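Local structure of endo-arabinase (Bacteroides thetaiotaomicron, 5C0P) at residues A[17-22]-A[51-56]; A[107-112]-A[125-130]; A[130-135]-A[151-156]; A[234-239]-A[247-252]. The protein probably hydrolyses glycosidic bonds in L-arabinan as a magnesium-binding member of glycoside hydrolase family 43. All coordinates share one frame; numbering follows the deposited sequence. Where two conformers were deposited one is given.

Contact 1 (A[17-22]-A[51-56]); sequences FTIPVS and RVYKSK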
loop_
_atom_site.group_PDB
_atom_site.type_symbol
_atom_site.label_atom_id
_atom_site.label_comp_id
_atom_site.label_asym_id
_atom_site.label_seq_id
_atom_site.Cartn_x
_atom_site.Cartn_y
_atom_site.Cartn_z
ATOM N N PHE A 17 -26.417 -4.801 -0.259
ATOM C CA PHE A 17 -25.070 -4.930 -0.781
ATOM C C PHE A 17 -25.178 -5.754 -2.049
ATOM O O PHE A 17 -25.266 -6.980 -1.995
ATOM C CB PHE A 17 -24.180 -5.634 0.244
ATOM C CG PHE A 17 -24.004 -4.865 1.531
ATOM C CD1 PHE A 17 -22.816 -4.213 1.800
ATOM C CD2 PHE A 17 -25.028 -4.795 2.468
ATOM C CE1 PHE A 17 -22.643 -3.510 2.983
ATOM C CE2 PHE A 17 -24.865 -4.086 3.643
ATOM C CZ PHE A 17 -23.674 -3.443 3.902
ATOM N N THR A 18 -25.184 -5.076 -3.189
ATOM C CA THR A 18 -25.560 -5.715 -4.451
ATOM C C THR A 18 -24.421 -5.874 -5.455
ATOM O O THR A 18 -24.623 -6.429 -6.537
ATOM C CB THR A 18 -26.707 -4.952 -5.141
ATOM O OG1 THR A 18 -26.268 -3.632 -5.480
ATOM C CG2 THR A 18 -27.917 -4.859 -4.221
ATOM N N ILE A 19 -23.238 -5.386 -5.101
ATOM C CA ILE A 19 -22.091 -5.427 -6.002
ATOM C C ILE A 19 -21.227 -6.643 -5.690
ATOM O O ILE A 19 -20.576 -6.690 -4.643
ATOM C CB ILE A 19 -21.237 -4.160 -5.869
ATOM C CG1 ILE A 19 -22.081 -2.919 -6.169
ATOM C CG2 ILE A 19 -20.044 -4.216 -6.812
ATOM C CD1 ILE A 19 -21.441 -1.622 -5.706
ATOM N N PRO A 20 -21.210 -7.630 -6.598
ATOM C CA PRO A 20 -20.407 -8.824 -6.308
ATOM C C PRO A 20 -18.918 -8.508 -6.365
ATOM O O PRO A 20 -18.492 -7.728 -7.226
ATOM C CB PRO A 20 -20.777 -9.785 -7.451
ATOM C CG PRO A 20 -22.017 -9.211 -8.083
ATOM C CD PRO A 20 -21.940 -7.741 -7.874
ATOM N N VAL A 21 -18.130 -9.105 -5.472
ATOM C CA VAL A 21 -16.687 -8.863 -5.460
ATOM C C VAL A 21 -16.049 -9.192 -6.824
ATOM O O VAL A 21 -15.109 -8.520 -7.249
ATOM C CB VAL A 21 -15.997 -9.614 -4.281
ATOM C CG1 VAL A 21 -16.143 -11.134 -4.429
ATOM C CG2 VAL A 21 -14.534 -9.192 -4.133
ATOM N N SER A 22 -16.602 -10.176 -7.526
ATOM C CA SER A 22 -16.066 -10.582 -8.826
ATOM C C SER A 22 -16.233 -9.491 -9.895
ATOM O O SER A 22 -15.548 -9.508 -10.921
ATOM C CB SER A 22 -16.715 -11.885 -9.290
ATOM O OG SER A 22 -18.116 -11.734 -9.421
ATOM N N ARG A 51 -13.091 6.763 -4.113
ATOM C CA ARG A 51 -14.420 6.197 -3.913
ATOM C C ARG A 51 -14.305 5.145 -2.819
ATOM O O ARG A 51 -13.246 4.552 -2.643
ATOM C CB ARG A 51 -14.899 5.544 -5.218
ATOM C CG ARG A 51 -16.319 4.994 -5.214
ATOM C CD ARG A 51 -17.284 6.030 -5.719
ATOM N NE ARG A 51 -18.583 5.473 -6.095
ATOM C CZ ARG A 51 -19.027 5.406 -7.345
ATOM N NH1 ARG A 51 -20.223 4.892 -7.601
ATOM N NH2 ARG A 51 -18.275 5.860 -8.341
ATOM N N VAL A 52 -15.380 4.918 -2.069
ATOM C CA VAL A 52 -15.338 3.897 -1.032
ATOM C C VAL A 52 -16.525 2.940 -1.135
ATOM O O VAL A 52 -17.673 3.358 -1.239
ATOM C CB VAL A 52 -15.240 4.531 0.384
ATOM C CG1 VAL A 52 -16.358 5.546 0.622
ATOM C CG2 VAL A 52 -15.230 3.446 1.454
ATOM N N TYR A 53 -16.218 1.647 -1.141
ATOM C CA TYR A 53 -17.241 0.613 -1.065
ATOM C C TYR A 53 -17.142 -0.054 0.297
ATOM O O TYR A 53 -16.080 -0.063 0.910
ATOM C CB TYR A 53 -17.031 -0.437 -2.156
ATOM C CG TYR A 53 -17.417 -0.023 -3.571
ATOM C CD1 TYR A 53 -17.871 1.264 -3.874
ATOM C CD2 TYR A 53 -17.356 -0.942 -4.604
ATOM C CE1 TYR A 53 -18.239 1.611 -5.187
ATOM C CE2 TYR A 53 -17.716 -0.602 -5.902
ATOM C CZ TYR A 53 -18.159 0.667 -6.187
ATOM O OH TYR A 53 -18.510 0.968 -7.492
ATOM N N LYS A 54 -18.249 -0.627 0.757
ATOM C CA LYS A 54 -18.333 -1.200 2.094
ATOM C C LYS A 54 -18.925 -2.600 1.994
ATOM O O LYS A 54 -19.720 -2.869 1.096
ATOM C CB LYS A 54 -19.243 -0.323 2.953
ATOM C CG LYS A 54 -19.360 -0.714 4.418
ATOM C CD LYS A 54 -20.303 0.248 5.156
ATOM C CE LYS A 54 -21.767 0.003 4.822
ATOM N NZ LYS A 54 -22.678 0.959 5.527
ATOM N N SER A 55 -18.533 -3.489 2.907
ATOM C CA SER A 55 -18.994 -4.881 2.863
ATOM C C SER A 55 -19.083 -5.487 4.257
ATOM O O SER A 55 -18.274 -5.163 5.126
ATOM C CB SER A 55 -18.042 -5.728 2.023
ATOM O OG SER A 55 -18.514 -7.064 1.913
ATOM N N LYS A 56 -20.065 -6.365 4.470
ATOM C CA LYS A 56 -20.151 -7.114 5.715
ATOM C C LYS A 56 -19.222 -8.321 5.714
ATOM O O LYS A 56 -18.864 -8.809 6.779
ATOM C CB LYS A 56 -21.576 -7.621 5.967
ATOM C CG LYS A 56 -22.629 -6.553 6.201
ATOM C CD LYS A 56 -24.003 -7.218 6.278
ATOM C CE LYS A 56 -25.122 -6.258 6.642
ATOM N NZ LYS A 56 -26.409 -7.011 6.772
#
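S55, whose CA lies beside the ring of F17, has its OG gripped by three groups: the amides of D57 and L58 and the carbonyl of T60. A serine suits this turn because one small hydroxyl can both accept and donate. The F17 ring brings its edge to the carbonyl of K54, CD1 standing 3.4 Å from K54 O, while CE1 meets S55 CA obliquely at 3.9 Å. Over one face passes the extended chain of K56, with K56 CE 3.7 Å from F17 CE2. K54 sends its CE to F17 CZ at 4.0 Å, and its NZ goes on to E15 and E64. With an alanine in place of F17, the carbonyl of K54 is likely to lose its aromatic neighbour and the methylenes of K56 the face they lie on. I19 CG1 is anti to the carbonyl carbon (chi1 -58°) and the chain extended to CD1, which takes this methyl over a face of the Y53 ring, 4.2 Å from the centroid and 25° off the normal, a CH-pi contact. Strand 60-68 separates the two segments, pairing with 19-20, where T18 and I19 form a classic bulge opposite W61, and with 50-55; strand 39-45 flanks 50-55.

Contact 2 (A[107-112]-A[125-130]); sequences TSILVS and KAITPS
The loop that leaves strand 120-121 and leads to strand 134-141 of the next sheet is fastened to strand 103-112 chiefly at T107, whose backbone makes two hydrogen bonds to it. I127 N donates to T107 O at 2.8 Å, and T107 N donates to T128 OG1 at 3.1 Å, with an angle of 146°. Threonine fits here because it supplies the acceptor a loop backbone does not: chi1 of 52° sets OG1 between its own N and carbonyl carbon, facing T107 N, while CG2 packs 4.1 Å from T107 CB. A valine in place of T128 would probably leave the amide of T107 without its mate. Farther along, a water continues the pairing, accepting from I109 N and donating to K125 O, and S108 CB rests 3.4 Å from K125 O. Isoleucines close the apolar side, I109 CD1 touching I127 CG2 at 4.0 Å. The T107 hydroxyl is engaged with T97 OG1 and G137 N, and the T107 side chain lies about 6 Å from that of D136, predicted to tune the catalytic glutamate. Such a link from one four-stranded sheet to the next is the blade-to-blade connection of the five-bladed beta-propeller, the fold of family 43.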
loop_
_atom_site.group_PDB
_atom_site.type_symbol
_atom_site.label_atom_id
_atom_site.label_comp_id
_atom_site.label_asym_id
_atom_site.label_seq_id
_atom_site.Cartn_x
_atom_site.Cartn_y
_atom_site.Cartn_z
ATOM N N THR A 107 3.443 10.802 -1.333
ATOM C CA THR A 107 2.279 10.299 -0.625
ATOM C C THR A 107 1.933 11.307 0.456
ATOM O O THR A 107 2.825 11.806 1.143
ATOM C CB THR A 107 2.581 8.925 -0.003
ATOM O OG1 THR A 107 2.957 8.016 -1.044
ATOM C CG2 THR A 107 1.366 8.381 0.756
ATOM N N SER A 108 0.655 11.639 0.594
ATOM C CA SER A 108 0.250 12.487 1.709
ATOM C C SER A 108 -0.819 11.817 2.552
ATOM O O SER A 108 -1.406 10.794 2.153
ATOM C CB SER A 108 -0.141 13.908 1.277
ATOM O OG SER A 108 -1.424 13.933 0.728
ATOM N N ILE A 109 -1.028 12.373 3.740
ATOM C CA ILE A 109 -1.890 11.769 4.742
ATOM C C ILE A 109 -3.096 12.665 4.998
ATOM O O ILE A 109 -2.965 13.887 5.163
ATOM C CB ILE A 109 -1.118 11.523 6.046
ATOM C CG1 ILE A 109 0.062 10.579 5.778
ATOM C CG2 ILE A 109 -2.050 10.962 7.134
ATOM C CD1 ILE A 109 1.031 10.412 6.965
ATOM N N LEU A 110 -4.277 12.049 4.993
ATOM C CA LEU A 110 -5.529 12.764 5.211
ATOM C C LEU A 110 -6.263 12.061 6.336
ATOM O O LEU A 110 -6.013 10.882 6.598
ATOM C CB LEU A 110 -6.370 12.771 3.933
ATOM C CG LEU A 110 -5.649 13.393 2.729
ATOM C CD1 LEU A 110 -4.933 12.334 1.870
ATOM C CD2 LEU A 110 -6.609 14.198 1.910
ATOM N N VAL A 111 -7.167 12.769 7.001
ATOM C CA VAL A 111 -7.767 12.234 8.225
ATOM C C VAL A 111 -9.289 12.392 8.235
ATOM O O VAL A 111 -9.828 13.348 7.674
ATOM C CB VAL A 111 -7.136 12.900 9.481
ATOM C CG1 VAL A 111 -7.428 14.409 9.523
ATOM C CG2 VAL A 111 -7.582 12.195 10.782
ATOM N N SER A 112 -9.969 11.444 8.881
ATOM C CA SER A 112 -11.421 11.502 9.050
ATOM C C SER A 112 -11.796 10.888 10.385
ATOM O O SER A 112 -11.032 10.089 10.941
ATOM C CB SER A 112 -12.123 10.723 7.931
ATOM O OG SER A 112 -13.536 10.791 8.078
ATOM N N LYS A 125 0.689 18.831 2.353
ATOM C CA LYS A 125 1.913 18.496 1.636
ATOM C C LYS A 125 2.221 17.025 1.853
ATOM O O LYS A 125 1.697 16.399 2.781
ATOM C CB LYS A 125 3.094 19.346 2.106
ATOM C CG LYS A 125 3.482 19.168 3.552
ATOM C CD LYS A 125 4.697 20.042 3.855
ATOM C CE LYS A 125 4.944 20.175 5.351
ATOM N NZ LYS A 125 5.938 21.248 5.671
ATOM N N ALA A 126 3.073 16.471 0.996
ATOM C CA ALA A 126 3.470 15.078 1.101
ATOM C C ALA A 126 4.231 14.823 2.400
ATOM O O ALA A 126 4.942 15.698 2.889
ATOM C CB ALA A 126 4.341 14.692 -0.083
ATOM N N ILE A 127 4.081 13.616 2.933
ATOM C CA ILE A 127 4.866 13.165 4.080
ATOM C C ILE A 127 6.210 12.581 3.615
ATOM O O ILE A 127 7.183 12.536 4.369
ATOM C CB ILE A 127 4.056 12.136 4.908
ATOM C CG1 ILE A 127 4.724 11.883 6.260
ATOM C CG2 ILE A 127 3.855 10.834 4.128
ATOM C CD1 ILE A 127 4.866 13.127 7.118
ATOM N N THR A 128 6.265 12.165 2.352
ATOM C CA THR A 128 7.516 11.711 1.737
ATOM C C THR A 128 8.394 12.928 1.400
ATOM O O THR A 128 7.900 14.059 1.388
ATOM C CB THR A 128 7.202 10.858 0.490
ATOM O OG1 THR A 128 6.304 11.580 -0.365
ATOM C CG2 THR A 128 6.555 9.534 0.896
ATOM N N PRO A 129 9.704 12.721 1.157
ATOM C CA PRO A 129 10.577 13.888 0.961
ATOM C C PRO A 129 10.228 14.721 -0.271
ATOM O O PRO A 129 10.042 14.167 -1.353
ATOM C CB PRO A 129 11.968 13.260 0.791
ATOM C CG PRO A 129 11.879 11.974 1.549
ATOM C CD PRO A 129 10.483 11.472 1.273
ATOM N N SER A 130 10.199 16.043 -0.117
ATOM C CA SER A 130 9.803 16.925 -1.217
ATOM C C SER A 130 10.768 16.909 -2.405
ATOM O O SER A 130 10.385 17.240 -3.532
ATOM C CB SER A 130 9.610 18.358 -0.715
ATOM O OG SER A 130 10.829 18.893 -0.228
HETATM O O HOH W 1 0.969 14.232 4.582
#

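Contact 3 (A[130-135]-A[151-156]); sequences SGWMCL and FCREWL
L135, R153 and W132 carry this contact, which closes the open end of a beta hairpin. R153 lies flat over the indole of W132 in a cation-pi stack, the guanidinium centre 3.4 Å from that of the five-membered ring and the planes 6° apart. Its chain runs fully extended, with CG anti to the backbone N (chi1 -164°), which carries CD across the same ring and the guanidinium on to CD1 and NE1. Arginine suits the place, since its flat cation can cover an aromatic face while NE makes a salt bridge to E157 OE1, an oxygen that also accepts from M133 N. W132 meets F151 edge to edge, CE3 being 4.0 Å from F151 CE1, and C134 SG reaches the same F151 atom obliquely at 3.6 Å.

L135, on the face of the sheet opposite C134 and R153, splits its two methyls: CD1 packs on C152 CB at 3.7 Å, and CD2 sits 3.6 Å from E154 CD. The carboxylate it touches is buried and is paired with R105 through OE1. Behind these side chains L135 and C152 form a hydrogen-bonded antiparallel pair, C152 N reaching L135 O at 2.9 Å, and a nearly straight bond (170°) from E154 N to M133 O adds a further link just before helix 155-158, with E154 at the N-cap position. Strand 162-168 flanks 147-153 and brings Y164 against W132 and F151, while P207 of strand 205-211 touches C152.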
loop_
_atom_site.group_PDB
_atom_site.type_symbol
_atom_site.label_atom_id
_atom_site.label_comp_id
_atom_site.label_asym_id
_atom_site.label_seq_id
_atom_site.Cartn_x
_atom_site.Cartn_y
_atom_site.Cartn_z
ATOM N N SER A 130 10.199 16.043 -0.117
ATOM C CA SER A 130 9.803 16.925 -1.217
ATOM C C SER A 130 10.768 16.909 -2.405
ATOM O O SER A 130 10.385 17.240 -3.532
ATOM C CB SER A 130 9.610 18.358 -0.715
ATOM O OG SER A 130 10.829 18.893 -0.228
ATOM N N GLY A 131 12.019 16.533 -2.162
ATOM C CA GLY A 131 13.002 16.505 -3.230
ATOM C C GLY A 131 13.036 15.199 -4.008
ATOM O O GLY A 131 13.846 15.054 -4.934
ATOM N N TRP A 132 12.162 14.263 -3.646
ATOM C CA TRP A 132 12.176 12.925 -4.230
ATOM C C TRP A 132 10.828 12.553 -4.815
ATOM O O TRP A 132 9.792 12.850 -4.226
ATOM C CB TRP A 132 12.458 11.882 -3.150
ATOM C CG TRP A 132 13.839 11.840 -2.608
ATOM C CD1 TRP A 132 14.904 12.602 -2.986
ATOM C CD2 TRP A 132 14.311 10.961 -1.583
ATOM N NE1 TRP A 132 16.018 12.254 -2.249
ATOM C CE2 TRP A 132 15.676 11.246 -1.379
ATOM C CE3 TRP A 132 13.713 9.963 -0.815
ATOM C CZ2 TRP A 132 16.450 10.563 -0.439
ATOM C CZ3 TRP A 132 14.480 9.286 0.117
ATOM C CH2 TRP A 132 15.825 9.591 0.301
HETATM N N MSE A 133 10.844 11.907 -5.981
HETATM C CA MSE A 133 9.634 11.290 -6.532
HETATM C C MSE A 133 9.327 10.027 -5.743
HETATM O O MSE A 133 10.052 9.029 -5.842
HETATM C CB MSE A 133 9.818 10.915 -8.001
HETATM C CG MSE A 133 10.465 11.979 -8.842
HETATM SE SE MSE A 133 9.533 12.271 -10.514
HETATM C CE MSE A 133 8.030 13.261 -9.758
ATOM N N CYS A 134 8.251 10.069 -4.967
ATOM C CA CYS A 134 7.900 8.953 -4.090
ATOM C C CYS A 134 6.456 8.505 -4.251
ATOM O O CYS A 134 5.585 9.277 -4.661
ATOM C CB CYS A 134 8.116 9.314 -2.621
ATOM S SG CYS A 134 9.781 9.827 -2.205
ATOM N N LEU A 135 6.203 7.247 -3.917
ATOM C CA LEU A 135 4.855 6.709 -4.006
ATOM C C LEU A 135 4.629 5.560 -3.047
ATOM O O LEU A 135 5.574 5.035 -2.443
ATOM C CB LEU A 135 4.518 6.283 -5.442
ATOM C CG LEU A 135 5.437 5.362 -6.246
ATOM C CD1 LEU A 135 5.317 3.902 -5.839
ATOM C CD2 LEU A 135 5.131 5.507 -7.732
ATOM N N PHE A 151 7.920 3.706 2.127
ATOM C CA PHE A 151 7.596 4.275 0.825
ATOM C C PHE A 151 8.585 3.863 -0.245
ATOM O O PHE A 151 9.675 3.359 0.051
ATOM C CB PHE A 151 7.448 5.808 0.884
ATOM C CG PHE A 151 8.721 6.550 1.204
ATOM C CD1 PHE A 151 9.578 6.965 0.192
ATOM C CD2 PHE A 151 9.045 6.855 2.523
ATOM C CE1 PHE A 151 10.738 7.666 0.494
ATOM C CE2 PHE A 151 10.204 7.557 2.833
ATOM C CZ PHE A 151 11.051 7.963 1.820
ATOM N N CYS A 152 8.192 4.087 -1.491
ATOM C CA CYS A 152 9.070 3.829 -2.627
ATOM C C CYS A 152 9.611 5.129 -3.169
ATOM O O CYS A 152 8.910 6.142 -3.212
ATOM C CB CYS A 152 8.278 3.181 -3.756
ATOM S SG CYS A 152 7.545 1.618 -3.312
ATOM N N ARG A 153 10.862 5.097 -3.606
ATOM C CA ARG A 153 11.389 6.183 -4.398
ATOM C C ARG A 153 11.401 5.647 -5.813
ATOM O O ARG A 153 12.037 4.620 -6.092
ATOM C CB ARG A 153 12.791 6.569 -3.949
ATOM C CG ARG A 153 13.188 7.909 -4.485
ATOM C CD ARG A 153 14.560 8.345 -4.050
ATOM N NE ARG A 153 14.943 9.504 -4.841
ATOM C CZ ARG A 153 16.139 10.071 -4.798
ATOM N NH1 ARG A 153 17.070 9.579 -3.995
ATOM N NH2 ARG A 153 16.401 11.125 -5.557
ATOM N N GLU A 154 10.690 6.341 -6.691
ATOM C CA GLU A 154 10.356 5.826 -8.018
ATOM C C GLU A 154 11.550 5.496 -8.913
ATOM O O GLU A 154 12.487 6.281 -9.050
ATOM C CB GLU A 154 9.395 6.777 -8.739
ATOM C CG GLU A 154 8.562 6.079 -9.805
ATOM C CD GLU A 154 7.318 6.853 -10.209
ATOM O OE1 GLU A 154 7.073 7.952 -9.662
ATOM O OE2 GLU A 154 6.578 6.345 -11.076
ATOM N N TRP A 155 11.470 4.332 -9.545
ATOM C CA TRP A 155 12.545 3.813 -10.384
ATOM C C TRP A 155 12.886 4.688 -11.583
ATOM O O TRP A 155 14.007 4.639 -12.085
ATOM C CB TRP A 155 12.204 2.399 -10.845
ATOM C CG TRP A 155 11.096 2.362 -11.851
ATOM C CD1 TRP A 155 9.754 2.489 -11.610
ATOM C CD2 TRP A 155 11.240 2.186 -13.262
ATOM N NE1 TRP A 155 9.058 2.407 -12.796
ATOM C CE2 TRP A 155 9.946 2.215 -13.818
ATOM C CE3 TRP A 155 12.335 2.000 -14.105
ATOM C CZ2 TRP A 155 9.724 2.071 -15.190
ATOM C CZ3 TRP A 155 12.110 1.854 -15.466
ATOM C CH2 TRP A 155 10.816 1.889 -15.993
ATOM N N LEU A 156 11.931 5.489 -12.048
ATOM C CA LEU A 156 12.195 6.397 -13.155
ATOM C C LEU A 156 13.262 7.422 -12.770
ATOM O O LEU A 156 13.951 7.965 -13.633
ATOM C CB LEU A 156 10.911 7.109 -13.580
ATOM C CG LEU A 156 9.959 6.203 -14.362
ATOM C CD1 LEU A 156 8.728 6.970 -14.809
ATOM C CD2 LEU A 156 10.679 5.604 -15.553
#

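Contact 4 (A[234-239]-A[247-252]); sequences GQAVSA and WVQEPE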
loop_
_atom_site.group_PDB
_atom_site.type_symbol
_atom_site.label_atom_id
_atom_site.label_comp_id
_atom_site.label_asym_id
_atom_site.label_seq_id
_atom_site.Cartn_x
_atom_site.Cartn_y
_atom_site.Cartn_z
ATOM N N GLY A 234 6.488 -10.076 -4.130
ATOM C CA GLY A 234 7.658 -10.678 -3.523
ATOM C C GLY A 234 7.585 -10.508 -2.021
ATOM O O GLY A 234 6.795 -9.695 -1.503
ATOM N N GLN A 235 8.377 -11.293 -1.306
ATOM C CA GLN A 235 8.452 -11.130 0.138
ATOM C C GLN A 235 9.901 -11.078 0.590
ATOM O O GLN A 235 10.791 -11.628 -0.065
ATOM C CB GLN A 235 7.692 -12.247 0.870
ATOM C CG GLN A 235 8.306 -13.628 0.747
ATOM C CD GLN A 235 7.514 -14.686 1.500
ATOM O OE1 GLN A 235 6.938 -14.415 2.561
ATOM N NE2 GLN A 235 7.479 -15.896 0.955
ATOM N N ALA A 236 10.123 -10.379 1.697
ATOM C CA ALA A 236 11.435 -10.308 2.326
ATOM C C ALA A 236 11.242 -10.450 3.818
ATOM O O ALA A 236 10.195 -10.075 4.349
ATOM C CB ALA A 236 12.116 -8.992 2.003
ATOM N N VAL A 237 12.237 -11.002 4.498
ATOM C CA VAL A 237 12.120 -11.250 5.925
ATOM C C VAL A 237 13.196 -10.474 6.680
ATOM O O VAL A 237 14.354 -10.438 6.263
ATOM C CB VAL A 237 12.251 -12.757 6.245
ATOM C CG1 VAL A 237 12.316 -12.991 7.750
ATOM C CG2 VAL A 237 11.076 -13.529 5.637
ATOM N N SER A 238 12.795 -9.820 7.768
ATOM C CA SER A 238 13.752 -9.251 8.712
ATOM C C SER A 238 13.685 -10.062 9.999
ATOM O O SER A 238 12.824 -9.825 10.854
ATOM C CB SER A 238 13.451 -7.781 8.990
ATOM O OG SER A 238 14.382 -7.253 9.925
ATOM N N ALA A 239 14.600 -11.020 10.123
ATOM C CA ALA A 239 14.630 -11.940 11.259
ATOM C C ALA A 239 15.004 -11.220 12.542
ATOM O O ALA A 239 14.725 -11.704 13.642
ATOM C CB ALA A 239 15.606 -13.063 10.987
ATOM N N TRP A 247 17.032 -6.984 5.439
ATOM C CA TRP A 247 15.957 -7.672 4.755
ATOM C C TRP A 247 16.524 -8.738 3.817
ATOM O O TRP A 247 17.403 -8.463 2.997
ATOM C CB TRP A 247 15.123 -6.649 3.989
ATOM C CG TRP A 247 14.347 -5.761 4.903
ATOM C CD1 TRP A 247 14.692 -4.507 5.332
ATOM C CD2 TRP A 247 13.102 -6.072 5.526
ATOM N NE1 TRP A 247 13.727 -4.021 6.186
ATOM C CE2 TRP A 247 12.737 -4.964 6.315
ATOM C CE3 TRP A 247 12.256 -7.185 5.494
ATOM C CZ2 TRP A 247 11.552 -4.930 7.055
ATOM C CZ3 TRP A 247 11.082 -7.153 6.235
ATOM C CH2 TRP A 247 10.741 -6.035 7.001
ATOM N N VAL A 248 16.036 -9.964 3.958
ATOM C CA VAL A 248 16.486 -11.059 3.110
ATOM C C VAL A 248 15.361 -11.395 2.136
ATOM O O VAL A 248 14.265 -11.785 2.557
ATOM C CB VAL A 248 16.868 -12.301 3.942
ATOM C CG1 VAL A 248 17.190 -13.489 3.033
ATOM C CG2 VAL A 248 18.056 -11.990 4.867
ATOM N N GLN A 249 15.624 -11.208 0.842
ATOM C CA GLN A 249 14.629 -11.458 -0.201
ATOM C C GLN A 249 14.432 -12.947 -0.450
ATOM O O GLN A 249 15.402 -13.695 -0.591
ATOM C CB GLN A 249 15.054 -10.798 -1.514
ATOM C CG GLN A 249 15.400 -9.316 -1.388
ATOM C CD GLN A 249 14.197 -8.464 -1.056
ATOM O OE1 GLN A 249 13.063 -8.789 -1.419
ATOM N NE2 GLN A 249 14.437 -7.352 -0.361
ATOM N N GLU A 250 13.177 -13.378 -0.526
ATOM C CA GLU A 250 12.886 -14.742 -0.935
ATOM C C GLU A 250 13.011 -14.818 -2.445
ATOM O O GLU A 250 12.643 -13.883 -3.146
ATOM C CB GLU A 250 11.489 -15.149 -0.483
ATOM C CG GLU A 250 11.420 -15.520 0.977
ATOM C CD GLU A 250 12.269 -16.731 1.295
ATOM O OE1 GLU A 250 12.046 -17.800 0.687
ATOM O OE2 GLU A 250 13.171 -16.618 2.149
ATOM N N PRO A 251 13.545 -15.934 -2.951
ATOM C CA PRO A 251 13.850 -16.025 -4.382
ATOM C C PRO A 251 12.618 -16.219 -5.260
ATOM O O PRO A 251 12.709 -15.951 -6.457
ATOM C CB PRO A 251 14.767 -17.253 -4.471
ATOM C CG PRO A 251 14.440 -18.062 -3.240
ATOM C CD PRO A 251 14.126 -17.050 -2.181
ATOM N N GLU A 252 11.504 -16.678 -4.692
ATOM C CA GLU A 252 10.307 -16.951 -5.493
ATOM C C GLU A 252 9.188 -15.975 -5.155
ATOM O O GLU A 252 9.014 -15.606 -3.986
ATOM C CB GLU A 252 9.807 -18.383 -5.272
ATOM C CG GLU A 252 10.877 -19.464 -5.393
ATOM C CD GLU A 252 11.468 -19.576 -6.788
ATOM O OE1 GLU A 252 10.817 -19.128 -7.758
ATOM O OE2 GLU A 252 12.587 -20.120 -6.917
HETATM O O HOH W 2 11.376 -10.544 -2.671
HETATM O O HOH W 3 9.855 -13.213 -2.913
HETATM O O HOH W 4 8.249 -16.885 -1.628
#
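V237 and V248 form a hydrogen-bonded antiparallel pair, with N...O distances of 2.9 Å for both V237 N to V248 O and V248 N to V237 O, and A236 faces Q249 as a non-hydrogen-bonded pair. This is a beta hairpin that adds short strand 248-249 to the edge of a four-stranded propeller sheet; E250 N extends the ladder with a nearly straight bond (172°) to Q235 O. W247 turns its six-membered ring under S238, whose CB stands 3.6 Å from the centroid, almost on the normal. S238 suits this place because its short side chain lets CB sit on the ring while OG, anti to the backbone N (chi1 179°), is directed to N242 O; W247 NE1 is likewise held by V243 O. The carbonyl of A236 meets the indole edge, O lying 3.6 Å from W247 CZ3. Alanine is small enough for Q249 to fold against, its OE1 3.6 Å from A236 CB and bonded to W221 NE1. The methylenes of Q235 and E250 run alongside, Q235 CG 3.7 Å from E250 CG. Q235 OE1 accepts from F298 N. The other end of that amide, Q235 NE2, donates to a water 2.9 Å away, which in turn donates to E252 O.

In the fold
Contact 3 is the buried one; the others are only partly so. Contacts 2 and 3 adjoin, sharing S130 and packing T128 and P129 on C134 and F151, so the loop clamped in contact 2 becomes the strand of contact 3 beside D136. Contacts 3 and 4 both join the strands of a hairpin through antiparallel backbone bonds, but the first adds a cation-pi stack and a buried carboxylate, the second a water-rich edge. Contact 1 has no hydrogen bond between its segments: it relies on ring and aliphatic packing across an intervening strand, on the opposite side of the molecule's centre from contacts 3 and 4, their centres about 32 and 33 Å away.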